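Plasmodesmata-located protein 8 (Arabidopsis thaliana, PDB 6GRF) probably modulates cell-to-cell trafficking through plasmodesmata, as a membrane protein whose extracellular part carries two cysteine-rich DUF26 domains. Local coordinates at residues S58-D70 / E103-L115. Sequence-based numbering, arbitrary orientation. Where two conformers were deposited one is given.
Sequences SSSAVFGLYQCRD and EGCFLRYETNDFL
One face of the F63 ring is covered by D113, whose CB sits over the ring centre in a CH-pi contact, 3.6 Å from the centroid; the D113 carboxylate is stacked almost parallel to the ring, the two planes 8° apart. The two residues belong to the first Gnk2-homologous (DUF26) domain, where strands 62-68 and 105-110 run antiparallel as neighbours in a five-stranded sheet, with strands 44-49 and 98-102 on their outer sides. Paired backbone hydrogen bonds tie F63 to E110, L65 to R108 and Q67 to F106, and R69 N to G104 O (2.8 Å) extends the ladder past the strand ends. Between them G64 and Y109 form a non-hydrogen-bonded pair, their CA atoms 3.9 Å apart.

After strand 105-110 the chain turns back across the sheet face that carries F63, L65, F106 and R108. There chi1 near 55° and chi2 near 70° together turn the end of L65 toward segment 103-115: CD1 meets F106 CE2 at 3.9 Å, while CD2 touches both F114 CE2 and L115 CD2. F114 in turn lays one ring face against the guanidinium of R108, offset toward the rim. The extended R108 side chain directs NE to E110 OE1 in a salt bridge; OE1 lies in the guanidinium plane, but NE comes to it from above the carboxylate plane, so the arginine is held at both face and edge.

Y66, C68, C105, L107 and Y109 occupy the other face; Y66, C68 and L107 pack on helix 74-91, to which disulfides C68-C77 and C105-C80 fasten both strands. Y66 CB rests on L107 CD1, and the Y66 hydroxyl is hydrogen-bonded to A42 O and to S38 OG. Back at the turn, D113 OD1 accepts L115 N at 3.2 Å, closing an Asx turn.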
loop_
_atom_site.group_PDB
_atom_site.type_symbol
_atom_site.label_atom_id
_atom_site.label_comp_id
_atom_site.label_asym_id
_atom_site.label_seq_id
_atom_site.Cartn_x
_atom_site.Cartn_y
_atom_site.Cartn_z
ATOM N N SER A 58 6.489 -1.410 -26.604
ATOM C CA SER A 58 6.650 0.065 -26.608
ATOM C C SER A 58 5.297 0.804 -26.702
ATOM O O SER A 58 5.230 1.983 -26.353
ATOM C CB SER A 58 7.609 0.482 -27.714
ATOM O OG SER A 58 7.026 0.348 -29.003
ATOM N N SER A 59 4.236 0.108 -27.155
ATOM C CA SER A 59 2.888 0.681 -27.458
ATOM C C SER A 59 1.887 0.420 -26.317
ATOM O O SER A 59 0.713 0.802 -26.392
ATOM C CB SER A 59 2.361 0.128 -28.760
ATOM O OG SER A 59 3.016 0.723 -29.866
ATOM N N SER A 60 2.375 -0.222 -25.254
ATOM C CA SER A 60 1.560 -0.789 -24.221
ATOM C C SER A 60 0.745 0.282 -23.482
ATOM O O SER A 60 1.153 1.444 -23.316
ATOM C CB SER A 60 2.412 -1.572 -23.252
ATOM O OG SER A 60 3.177 -2.554 -23.933
ATOM N N ALA A 61 -0.417 -0.173 -23.018
ATOM C CA ALA A 61 -1.272 0.532 -22.129
ATOM C C ALA A 61 -0.623 0.599 -20.739
ATOM O O ALA A 61 0.247 -0.202 -20.400
ATOM C CB ALA A 61 -2.597 -0.177 -22.086
ATOM N N VAL A 62 -1.041 1.601 -19.962
ATOM C CA VAL A 62 -0.700 1.725 -18.553
ATOM C C VAL A 62 -1.973 1.538 -17.729
ATOM O O VAL A 62 -3.018 2.094 -18.071
ATOM C CB VAL A 62 -0.077 3.088 -18.216
ATOM C CG1 VAL A 62 0.280 3.164 -16.739
ATOM C CG2 VAL A 62 1.133 3.387 -19.069
ATOM N N PHE A 63 -1.841 0.791 -16.629
ATOM C CA PHE A 63 -2.871 0.610 -15.633
ATOM C C PHE A 63 -2.259 0.974 -14.281
ATOM O O PHE A 63 -1.136 0.578 -13.994
ATOM C CB PHE A 63 -3.360 -0.841 -15.575
ATOM C CG PHE A 63 -3.930 -1.389 -16.859
ATOM C CD1 PHE A 63 -5.251 -1.169 -17.204
ATOM C CD2 PHE A 63 -3.146 -2.154 -17.715
ATOM C CE1 PHE A 63 -5.773 -1.691 -18.381
ATOM C CE2 PHE A 63 -3.662 -2.664 -18.898
ATOM C CZ PHE A 63 -4.980 -2.440 -19.221
ATOM N N GLY A 64 -2.983 1.746 -13.478
ATOM C CA GLY A 64 -2.440 2.156 -12.210
ATOM C C GLY A 64 -3.493 2.700 -11.275
ATOM O O GLY A 64 -4.641 2.877 -11.665
ATOM N N LEU A 65 -3.063 2.946 -10.028
ATOM C CA LEU A 65 -3.883 3.547 -8.998
ATOM C C LEU A 65 -2.983 4.228 -7.961
ATOM O O LEU A 65 -1.757 4.052 -7.950
ATOM C CB LEU A 65 -4.780 2.476 -8.360
ATOM C CG LEU A 65 -4.092 1.227 -7.794
ATOM C CD1 LEU A 65 -3.284 1.517 -6.540
ATOM C CD2 LEU A 65 -5.114 0.156 -7.504
ATOM N N TYR A 66 -3.621 5.033 -7.110
ATOM C CA TYR A 66 -3.015 5.568 -5.918
ATOM C C TYR A 66 -4.021 5.421 -4.776
ATOM O O TYR A 66 -5.224 5.358 -4.990
ATOM C CB TYR A 66 -2.595 7.028 -6.107
ATOM C CG TYR A 66 -3.753 7.990 -6.194
ATOM C CD1 TYR A 66 -4.218 8.660 -5.074
ATOM C CD2 TYR A 66 -4.400 8.218 -7.398
ATOM C CE1 TYR A 66 -5.298 9.525 -5.145
ATOM C CE2 TYR A 66 -5.479 9.087 -7.486
ATOM C CZ TYR A 66 -5.934 9.741 -6.354
ATOM O OH TYR A 66 -7.000 10.586 -6.436
ATOM N N GLN A 67 -3.494 5.354 -3.551
ATOM C CA GLN A 67 -4.304 5.308 -2.334
ATOM C C GLN A 67 -3.572 6.142 -1.282
ATOM O O GLN A 67 -2.458 5.793 -0.925
ATOM C CB GLN A 67 -4.503 3.848 -1.914
ATOM C CG GLN A 67 -5.282 3.677 -0.622
ATOM C CD GLN A 67 -6.716 4.123 -0.789
ATOM O OE1 GLN A 67 -7.133 5.165 -0.284
ATOM N NE2 GLN A 67 -7.491 3.326 -1.485
ATOM N N CYS A 68 -4.179 7.250 -0.848
ATOM C CA CYS A 68 -3.692 7.992 0.309
ATOM C C CYS A 68 -4.251 7.359 1.585
ATOM O O CYS A 68 -5.267 6.676 1.554
ATOM C CB CYS A 68 -4.100 9.459 0.266
ATOM S SG CYS A 68 -3.322 10.364 -1.097
ATOM N N ARG A 69 -3.574 7.606 2.708
ATOM C CA ARG A 69 -4.141 7.284 4.002
ATOM C C ARG A 69 -5.493 7.997 4.109
ATOM O O ARG A 69 -5.565 9.204 3.965
ATOM C CB ARG A 69 -3.181 7.676 5.127
ATOM C CG ARG A 69 -2.289 6.535 5.592
ATOM C CD ARG A 69 -1.310 6.959 6.676
ATOM N NE ARG A 69 -1.948 7.319 7.931
ATOM C CZ ARG A 69 -2.145 6.479 8.946
ATOM N NH1 ARG A 69 -1.932 5.184 8.778
ATOM N NH2 ARG A 69 -2.544 6.928 10.128
ATOM N N ASP A 70 -6.552 7.217 4.348
ATOM C CA ASP A 70 -7.932 7.707 4.389
ATOM C C ASP A 70 -8.167 8.639 5.586
ATOM O O ASP A 70 -9.173 9.328 5.619
ATOM C CB ASP A 70 -8.931 6.547 4.458
ATOM C CG ASP A 70 -9.499 6.101 3.121
ATOM O OD1 ASP A 70 -9.751 6.977 2.266
ATOM O OD2 ASP A 70 -9.700 4.877 2.948
ATOM N N GLU A 103 4.731 6.685 3.883
ATOM C CA GLU A 103 3.886 6.597 5.069
ATOM C C GLU A 103 2.444 7.012 4.728
ATOM O O GLU A 103 1.493 6.379 5.168
ATOM C CB GLU A 103 4.457 7.447 6.206
ATOM C CG GLU A 103 3.614 7.428 7.472
ATOM C CD GLU A 103 3.225 6.042 7.968
ATOM O OE1 GLU A 103 4.116 5.150 8.025
ATOM O OE2 GLU A 103 2.024 5.846 8.281
ATOM N N GLY A 104 2.291 8.064 3.927
ATOM C CA GLY A 104 1.003 8.675 3.663
ATOM C C GLY A 104 0.284 8.140 2.429
ATOM O O GLY A 104 -0.898 8.384 2.273
ATOM N N CYS A 105 0.985 7.468 1.512
ATOM C CA CYS A 105 0.350 7.155 0.225
ATOM C C CYS A 105 1.074 6.029 -0.509
ATOM O O CYS A 105 2.238 5.730 -0.267
ATOM C CB CYS A 105 0.237 8.390 -0.663
ATOM S SG CYS A 105 1.811 9.236 -0.966
ATOM N N PHE A 106 0.312 5.403 -1.407
ATOM C CA PHE A 106 0.739 4.305 -2.212
ATOM C C PHE A 106 0.438 4.646 -3.673
ATOM O O PHE A 106 -0.636 5.164 -3.964
ATOM C CB PHE A 106 0.028 3.037 -1.752
ATOM C CG PHE A 106 0.266 1.824 -2.612
ATOM C CD1 PHE A 106 1.489 1.176 -2.599
ATOM C CD2 PHE A 106 -0.750 1.308 -3.403
ATOM C CE1 PHE A 106 1.699 0.042 -3.368
ATOM C CE2 PHE A 106 -0.540 0.170 -4.162
ATOM C CZ PHE A 106 0.683 -0.455 -4.150
ATOM N N LEU A 107 1.410 4.381 -4.552
ATOM C CA LEU A 107 1.279 4.613 -5.989
ATOM C C LEU A 107 1.735 3.362 -6.735
ATOM O O LEU A 107 2.768 2.807 -6.414
ATOM C CB LEU A 107 2.153 5.811 -6.348
ATOM C CG LEU A 107 2.159 6.204 -7.819
ATOM C CD1 LEU A 107 0.772 6.651 -8.263
ATOM C CD2 LEU A 107 3.174 7.296 -8.057
ATOM N N ARG A 108 0.972 2.952 -7.753
ATOM C CA ARG A 108 1.281 1.737 -8.507
ATOM C C ARG A 108 0.860 1.901 -9.971
ATOM O O ARG A 108 -0.205 2.424 -10.266
ATOM C CB ARG A 108 0.545 0.536 -7.910
ATOM C CG ARG A 108 0.904 -0.800 -8.539
ATOM C CD ARG A 108 0.156 -1.960 -7.904
ATOM N NE ARG A 108 0.488 -3.230 -8.534
ATOM C CZ ARG A 108 -0.189 -4.366 -8.359
ATOM N NH1 ARG A 108 -1.120 -4.463 -7.423
ATOM N NH2 ARG A 108 0.061 -5.405 -9.142
ATOM N N TYR A 109 1.690 1.379 -10.869
ATOM C CA TYR A 109 1.302 1.226 -12.253
ATOM C C TYR A 109 1.982 -0.010 -12.845
ATOM O O TYR A 109 3.045 -0.417 -12.403
ATOM C CB TYR A 109 1.631 2.501 -13.031
ATOM C CG TYR A 109 3.103 2.704 -13.280
ATOM C CD1 TYR A 109 3.732 2.052 -14.332
ATOM C CD2 TYR A 109 3.861 3.554 -12.489
ATOM C CE1 TYR A 109 5.081 2.217 -14.579
ATOM C CE2 TYR A 109 5.217 3.735 -12.728
ATOM C CZ TYR A 109 5.826 3.054 -13.770
ATOM O OH TYR A 109 7.152 3.193 -14.050
ATOM N N GLU A 110 1.332 -0.596 -13.856
ATOM C CA GLU A 110 1.873 -1.723 -14.605
ATOM C C GLU A 110 1.311 -1.701 -16.033
ATOM O O GLU A 110 0.390 -0.939 -16.338
ATOM C CB GLU A 110 1.491 -3.067 -13.977
ATOM C CG GLU A 110 1.227 -3.030 -12.489
ATOM C CD GLU A 110 1.991 -4.076 -11.702
ATOM O OE1 GLU A 110 2.669 -3.697 -10.711
ATOM O OE2 GLU A 110 1.896 -5.264 -12.083
ATOM N N THR A 111 1.832 -2.613 -16.860
ATOM C CA THR A 111 1.401 -2.842 -18.234
ATOM C C THR A 111 0.278 -3.886 -18.286
ATOM O O THR A 111 -0.322 -4.091 -19.320
ATOM C CB THR A 111 2.556 -3.349 -19.107
ATOM O OG1 THR A 111 3.034 -4.569 -18.539
ATOM C CG2 THR A 111 3.689 -2.356 -19.229
ATOM N N ASN A 112 0.036 -4.584 -17.173
ATOM C CA ASN A 112 -1.037 -5.592 -17.091
ATOM C C ASN A 112 -2.180 -5.019 -16.245
ATOM O O ASN A 112 -1.954 -4.231 -15.329
ATOM C CB ASN A 112 -0.574 -6.929 -16.497
ATOM C CG ASN A 112 0.907 -7.205 -16.672
ATOM O OD1 ASN A 112 1.368 -7.504 -17.777
ATOM N ND2 ASN A 112 1.660 -7.096 -15.583
ATOM N N ASP A 113 -3.405 -5.440 -16.555
ATOM C CA ASP A 113 -4.576 -4.916 -15.925
ATOM C C ASP A 113 -4.804 -5.686 -14.623
ATOM O O ASP A 113 -5.450 -6.717 -14.622
ATOM C CB ASP A 113 -5.789 -5.013 -16.844
ATOM C CG ASP A 113 -7.068 -4.488 -16.216
ATOM O OD1 ASP A 113 -6.997 -3.950 -15.100
ATOM O OD2 ASP A 113 -8.123 -4.631 -16.850
ATOM N N PHE A 114 -4.278 -5.142 -13.527
ATOM C CA PHE A 114 -4.379 -5.739 -12.192
ATOM C C PHE A 114 -5.548 -5.133 -11.399
ATOM O O PHE A 114 -5.818 -5.571 -10.270
ATOM C CB PHE A 114 -3.078 -5.495 -11.428
ATOM C CG PHE A 114 -2.888 -4.058 -11.018
ATOM C CD1 PHE A 114 -2.270 -3.154 -11.867
ATOM C CD2 PHE A 114 -3.339 -3.600 -9.788
ATOM C CE1 PHE A 114 -2.093 -1.831 -11.489
ATOM C CE2 PHE A 114 -3.177 -2.275 -9.418
ATOM C CZ PHE A 114 -2.550 -1.392 -10.269
ATOM N N LEU A 115 -6.218 -4.118 -11.964
ATOM C CA LEU A 115 -7.211 -3.317 -11.240
ATOM C C LEU A 115 -8.395 -4.199 -10.831
ATOM O O LEU A 115 -8.973 -4.863 -11.660
ATOM C CB LEU A 115 -7.679 -2.153 -12.116
ATOM C CG LEU A 115 -6.650 -1.049 -12.340
ATOM C CD1 LEU A 115 -7.201 0.020 -13.281
ATOM C CD2 LEU A 115 -6.221 -0.438 -11.017
#